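Side-chain contacts in tannase (Fusobacterium nucleatum subsp. nucleatum ATCC 25586, PDB 6YQ4), which hydrolyses gallotannins, giving the bacterium detoxicant activity against these plant polyphenols, probably as a serine hydrolase of the alpha/beta-hydrolase fold: residues N99-A104 / V111-A116; F75-G80 / V137-A142. All blocks are in the same frame, centred on the assembly; numbering follows the deposited sequence.

From the N terminus, the chain runs through strand 73-76, helix 100-106, strand 110-114 and helix 134-148, and the four segments pair inner with inner and outer with outer. Interaction 2 opens first, at residues 75-80, and closes at 137-142, a loop with 56 residues between its segments. Interaction 1 is nested inside it: helix residues 99-104 meet strand residues 111-116 after a short connection. Strands 73-76 and 110-114 are neighbours in the same mixed sheet, and the contacts touch each other where Pro114 CG lies 3.4 Å from Phe75 CZ. Together they tie helices 100-106 and 134-148 to the sheet, the second contact reaching the probable nucleophile elbow.

Interaction 1: N99-A104 / V111-A116; sequences NSLTYA and VAAPGA
Leu101 and Val111 meet at about a right angle between helix 100-106 and strand 110-114, and this crossing is the tight part of the contact. Val111 splits its two methyls between two helix residues. CG1, anti to the backbone N (chi1 174°), lies against the Leu101 branch, 3.6 Å from Leu101 CD2 and about as close to Leu101 CG, while CG2 reaches Ala104 CB at 3.6 Å, one turn further along the helix. Leu101 CD2 serves two strand residues: beyond Val111 it also lies 3.9 Å from Ala113 CB, which points to the same side of the strand. No hydrogen bond crosses, so the joint rests on buried apolar packing.

The more open part lies away from this crossing, at Tyr103 and at the start of the helix. Tyr103 is partly exposed and makes no contact with residues 111-116; its ring meets that of Phe486. Asn99, also partly exposed, is the N-cap: its OD1 accepts from Thr102 N at 2.9 Å in a nearly straight bond (N-H...O 176°), and its ND2 is held by Thr89 O. The cap secures the first turn, from which Leu101 projects toward the strand.

The axes of helix residues 100-104 and strand residues 111-114 lie at 160°, nearly antiparallel, and 9.5 Å apart at closest approach, as the helix and second strand of a beta-alpha-beta unit whose first strand is 73-76. Strand 110-114 lies between strands 73-76 and 48-54; Leu101 also touches Pro76 and Tyr52, and Ala112, on the other sheet face, packs on Leu146 of helix 134-148.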
loop_
_atom_site.group_PDB
_atom_site.type_symbol
_atom_site.label_atom_id
_atom_site.label_comp_id
_atom_site.label_asym_id
_atom_site.label_seq_id
_atom_site.Cartn_x
_atom_site.Cartn_y
_atom_site.Cartn_z
ATOM N N ASN A 99 2.986 -12.191 14.783
ATOM C CA ASN A 99 2.565 -11.392 13.644
ATOM C C ASN A 99 1.771 -10.174 14.137
ATOM O O ASN A 99 1.554 -9.989 15.345
ATOM C CB ASN A 99 1.826 -12.263 12.619
ATOM C CG ASN A 99 0.347 -12.496 12.931
ATOM O OD1 ASN A 99 -0.181 -12.129 13.987
ATOM N ND2 ASN A 99 -0.321 -13.175 12.003
ATOM N N SER A 100 1.330 -9.334 13.189
ATOM C CA SER A 100 0.754 -8.046 13.545
ATOM C C SER A 100 -0.561 -8.186 14.305
ATOM O O SER A 100 -0.870 -7.349 15.167
ATOM C CB SER A 100 0.579 -7.202 12.281
ATOM O OG SER A 100 -0.460 -7.707 11.478
ATOM N N LEU A 101 -1.342 -9.228 14.000
ATOM C CA LEU A 101 -2.617 -9.433 14.681
ATOM C C LEU A 101 -2.404 -9.937 16.099
ATOM O O LEU A 101 -3.119 -9.527 17.026
ATOM C CB LEU A 101 -3.483 -10.424 13.901
ATOM C CG LEU A 101 -4.098 -9.984 12.574
ATOM C CD1 LEU A 101 -3.045 -9.830 11.461
ATOM C CD2 LEU A 101 -5.197 -10.966 12.171
ATOM N N THR A 102 -1.448 -10.860 16.280
ATOM C CA THR A 102 -1.070 -11.286 17.627
ATOM C C THR A 102 -0.529 -10.112 18.436
ATOM O O THR A 102 -0.833 -9.966 19.624
ATOM C CB THR A 102 -0.012 -12.383 17.557
ATOM O OG1 THR A 102 -0.520 -13.529 16.854
ATOM C CG2 THR A 102 0.442 -12.775 18.952
ATOM N N TYR A 103 0.300 -9.278 17.806
ATOM C CA TYR A 103 0.788 -8.073 18.458
ATOM C C TYR A 103 -0.376 -7.179 18.872
ATOM O O TYR A 103 -0.437 -6.707 20.015
ATOM C CB TYR A 103 1.754 -7.329 17.527
ATOM C CG TYR A 103 2.794 -6.543 18.294
ATOM C CD1 TYR A 103 2.455 -5.336 18.916
ATOM C CD2 TYR A 103 4.100 -7.015 18.430
ATOM C CE1 TYR A 103 3.383 -4.620 19.659
ATOM C CE2 TYR A 103 5.039 -6.299 19.165
ATOM C CZ TYR A 103 4.669 -5.098 19.782
ATOM O OH TYR A 103 5.585 -4.374 20.516
ATOM N N ALA A 104 -1.325 -6.964 17.955
ATOM C CA ALA A 104 -2.473 -6.118 18.246
ATOM C C ALA A 104 -3.257 -6.645 19.449
ATOM O O ALA A 104 -3.596 -5.885 20.367
ATOM C CB ALA A 104 -3.362 -6.003 17.006
ATOM N N VAL A 111 -9.248 -6.929 16.681
ATOM C CA VAL A 111 -8.691 -7.182 15.361
ATOM C C VAL A 111 -9.820 -7.595 14.437
ATOM O O VAL A 111 -10.520 -8.580 14.702
ATOM C CB VAL A 111 -7.601 -8.255 15.403
ATOM C CG1 VAL A 111 -7.158 -8.600 13.977
ATOM C CG2 VAL A 111 -6.436 -7.762 16.239
ATOM N N ALA A 112 -10.015 -6.824 13.370
ATOM C CA ALA A 112 -10.907 -7.180 12.274
ATOM C C ALA A 112 -10.037 -7.217 11.032
ATOM O O ALA A 112 -9.453 -6.196 10.654
ATOM C CB ALA A 112 -12.059 -6.189 12.129
ATOM N N ALA A 113 -9.917 -8.396 10.430
ATOM C CA ALA A 113 -8.981 -8.639 9.328
ATOM C C ALA A 113 -9.756 -9.118 8.102
ATOM O O ALA A 113 -10.108 -10.312 8.010
ATOM C CB ALA A 113 -7.926 -9.676 9.737
ATOM N N PRO A 114 -10.041 -8.246 7.141
ATOM C CA PRO A 114 -10.856 -8.655 5.998
ATOM C C PRO A 114 -10.024 -9.289 4.899
ATOM O O PRO A 114 -8.889 -8.875 4.627
ATOM C CB PRO A 114 -11.430 -7.332 5.507
ATOM C CG PRO A 114 -10.275 -6.415 5.699
ATOM C CD PRO A 114 -9.610 -6.845 7.004
ATOM N N GLY A 115 -10.618 -10.305 4.246
ATOM C CA GLY A 115 -10.181 -10.658 2.920
ATOM C C GLY A 115 -10.770 -9.708 1.889
ATOM O O GLY A 115 -11.668 -8.916 2.186
ATOM N N ALA A 116 -10.255 -9.805 0.662
ATOM C CA ALA A 116 -10.669 -8.944 -0.440
ATOM C C ALA A 116 -10.345 -9.636 -1.755
ATOM O O ALA A 116 -9.371 -10.392 -1.845
ATOM C CB ALA A 116 -9.975 -7.570 -0.378
#

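Interaction 2: F75-G80 / V137-A142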
loop_
_atom_site.group_PDB
_atom_site.type_symbol
_atom_site.label_atom_id
_atom_site.label_comp_id
_atom_site.label_asym_id
_atom_site.label_seq_id
_atom_site.Cartn_x
_atom_site.Cartn_y
_atom_site.Cartn_z
ATOM N N PHE A 75 -7.068 -3.068 11.670
ATOM C CA PHE A 75 -7.681 -3.487 10.407
ATOM C C PHE A 75 -6.621 -3.855 9.357
ATOM O O PHE A 75 -6.427 -3.122 8.378
ATOM C CB PHE A 75 -8.587 -2.346 9.930
ATOM C CG PHE A 75 -9.531 -2.712 8.822
ATOM C CD1 PHE A 75 -10.689 -3.443 9.085
ATOM C CD2 PHE A 75 -9.288 -2.302 7.516
ATOM C CE1 PHE A 75 -11.569 -3.802 8.051
ATOM C CE2 PHE A 75 -10.176 -2.638 6.481
ATOM C CZ PHE A 75 -11.311 -3.389 6.753
ATOM N N PRO A 76 -5.931 -4.994 9.515
ATOM C CA PRO A 76 -4.949 -5.418 8.491
ATOM C C PRO A 76 -5.561 -6.148 7.295
ATOM O O PRO A 76 -6.406 -7.031 7.448
ATOM C CB PRO A 76 -4.022 -6.370 9.264
ATOM C CG PRO A 76 -4.945 -7.004 10.300
ATOM C CD PRO A 76 -5.979 -5.933 10.659
ATOM N N ASN A 77 -5.099 -5.795 6.093
ATOM C CA ASN A 77 -5.392 -6.564 4.884
ATOM C C ASN A 77 -4.130 -7.277 4.409
ATOM O O ASN A 77 -3.015 -6.900 4.769
ATOM C CB ASN A 77 -5.998 -5.675 3.770
ATOM C CG ASN A 77 -4.951 -4.922 2.946
ATOM O OD1 ASN A 77 -4.239 -5.529 2.152
ATOM N ND2 ASN A 77 -4.898 -3.571 3.093
ATOM N N THR A 78 -4.313 -8.337 3.612
ATOM C CA THR A 78 -3.208 -9.214 3.229
ATOM C C THR A 78 -2.861 -9.131 1.748
ATOM O O THR A 78 -2.108 -9.982 1.248
ATOM C CB THR A 78 -3.506 -10.677 3.609
ATOM O OG1 THR A 78 -4.537 -11.222 2.771
ATOM C CG2 THR A 78 -3.932 -10.786 5.083
ATOM N N VAL A 79 -3.367 -8.116 1.046
ATOM C CA VAL A 79 -3.245 -8.026 -0.407
ATOM C C VAL A 79 -1.799 -7.749 -0.809
ATOM O O VAL A 79 -1.120 -6.890 -0.230
ATOM C CB VAL A 79 -4.176 -6.929 -0.934
ATOM C CG1 VAL A 79 -3.868 -6.590 -2.388
ATOM C CG2 VAL A 79 -5.626 -7.325 -0.712
ATOM N N GLY A 80 -1.315 -8.499 -1.785
ATOM C CA GLY A 80 -0.072 -8.171 -2.456
ATOM C C GLY A 80 -0.257 -8.370 -3.947
ATOM O O GLY A 80 -1.029 -9.224 -4.391
ATOM N N VAL A 137 -13.350 -1.745 -2.916
ATOM C CA VAL A 137 -14.759 -1.860 -2.561
ATOM C C VAL A 137 -14.948 -2.863 -1.432
ATOM O O VAL A 137 -15.742 -2.638 -0.509
ATOM C CB VAL A 137 -15.582 -2.230 -3.803
ATOM C CG1 VAL A 137 -16.991 -2.705 -3.393
ATOM C CG2 VAL A 137 -15.640 -1.045 -4.759
ATOM N N ASP A 138 -14.189 -3.962 -1.451
ATOM C CA ASP A 138 -14.332 -4.963 -0.397
ATOM C C ASP A 138 -13.904 -4.398 0.954
ATOM O O ASP A 138 -14.610 -4.570 1.955
ATOM C CB ASP A 138 -13.533 -6.229 -0.748
ATOM C CG ASP A 138 -14.163 -7.043 -1.911
ATOM O OD1 ASP A 138 -13.454 -7.854 -2.548
ATOM O OD2 ASP A 138 -15.368 -6.884 -2.197
ATOM N N LEU A 139 -12.771 -3.680 0.991
ATOM C CA LEU A 139 -12.294 -3.082 2.236
ATOM C C LEU A 139 -13.283 -2.052 2.774
ATOM O O LEU A 139 -13.529 -1.998 3.987
ATOM C CB LEU A 139 -10.918 -2.431 2.021
ATOM C CG LEU A 139 -9.745 -3.365 1.718
ATOM C CD1 LEU A 139 -8.411 -2.711 2.026
ATOM C CD2 LEU A 139 -9.882 -4.688 2.476
ATOM N N LYS A 140 -13.841 -1.207 1.893
ATOM C CA LYS A 140 -14.875 -0.263 2.317
ATOM C C LYS A 140 -16.076 -0.998 2.893
ATOM O O LYS A 140 -16.576 -0.650 3.966
ATOM C CB LYS A 140 -15.296 0.619 1.132
ATOM C CG LYS A 140 -14.245 1.661 0.740
ATOM C CD LYS A 140 -14.554 2.333 -0.595
ATOM C CE LYS A 140 -13.550 3.452 -0.847
ATOM N NZ LYS A 140 -13.750 4.622 0.095
ATOM N N ALA A 141 -16.516 -2.052 2.204
ATOM C CA ALA A 141 -17.670 -2.830 2.630
ATOM C C ALA A 141 -17.453 -3.487 3.982
ATOM O O ALA A 141 -18.404 -3.625 4.758
ATOM C CB ALA A 141 -17.972 -3.885 1.578
ATOM N N ALA A 142 -16.228 -3.913 4.287
ATOM C CA ALA A 142 -15.983 -4.504 5.600
ATOM C C ALA A 142 -16.005 -3.442 6.693
ATOM O O ALA A 142 -16.549 -3.680 7.775
ATOM C CB ALA A 142 -14.663 -5.278 5.615
#
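Asn77 OD1 accepts from Val79 N, two residues on, at 2.9 Å with an N-H...O angle of 157°; the donor lies in the carbonyl plane, and the bond closes an Asx turn just after strand 73-76. The other end of the amide is held too: ND2 donates to Gly168 O, so bonds at both ends limit the rotation of this buried group. Chi1 of 83° sets CG between the backbone N and the carbonyl carbon, which directs the amide toward helix 134-148. There ND2 lies 3.8 Å from Leu139 CD1, a polar atom beside a methyl, with the two side chains crossing at about a right angle.

Phe75 makes the second half of the contact. CG stands anti to the backbone N (chi1 -167°), and the ring reaches the helix with its far corner. Ala142 CB sits at the ring edge, near its plane, 4.0 Å from Phe75 CZ. The same CZ approaches Leu139 O obliquely at 3.8 Å. Leu139 and Ala142, one turn apart, thus present a side chain to the amide and a methyl to the ring.

Pro114 of the adjoining strand 110-114 touches Leu139 and Ala142, and Leu171 and Leu175 of helix 167-177 also pack on Leu139, adding to the apolar surroundings.

With no hydrogen bond between the two segments, the strand end and helix are joined by packing, while the polar amide is satisfied by its own turn and by Gly168. Because Gly168 belongs to the probable GxSxG nucleophile elbow around Ser166, this bond is consistent with Asn77 tying the strand end to the elbow.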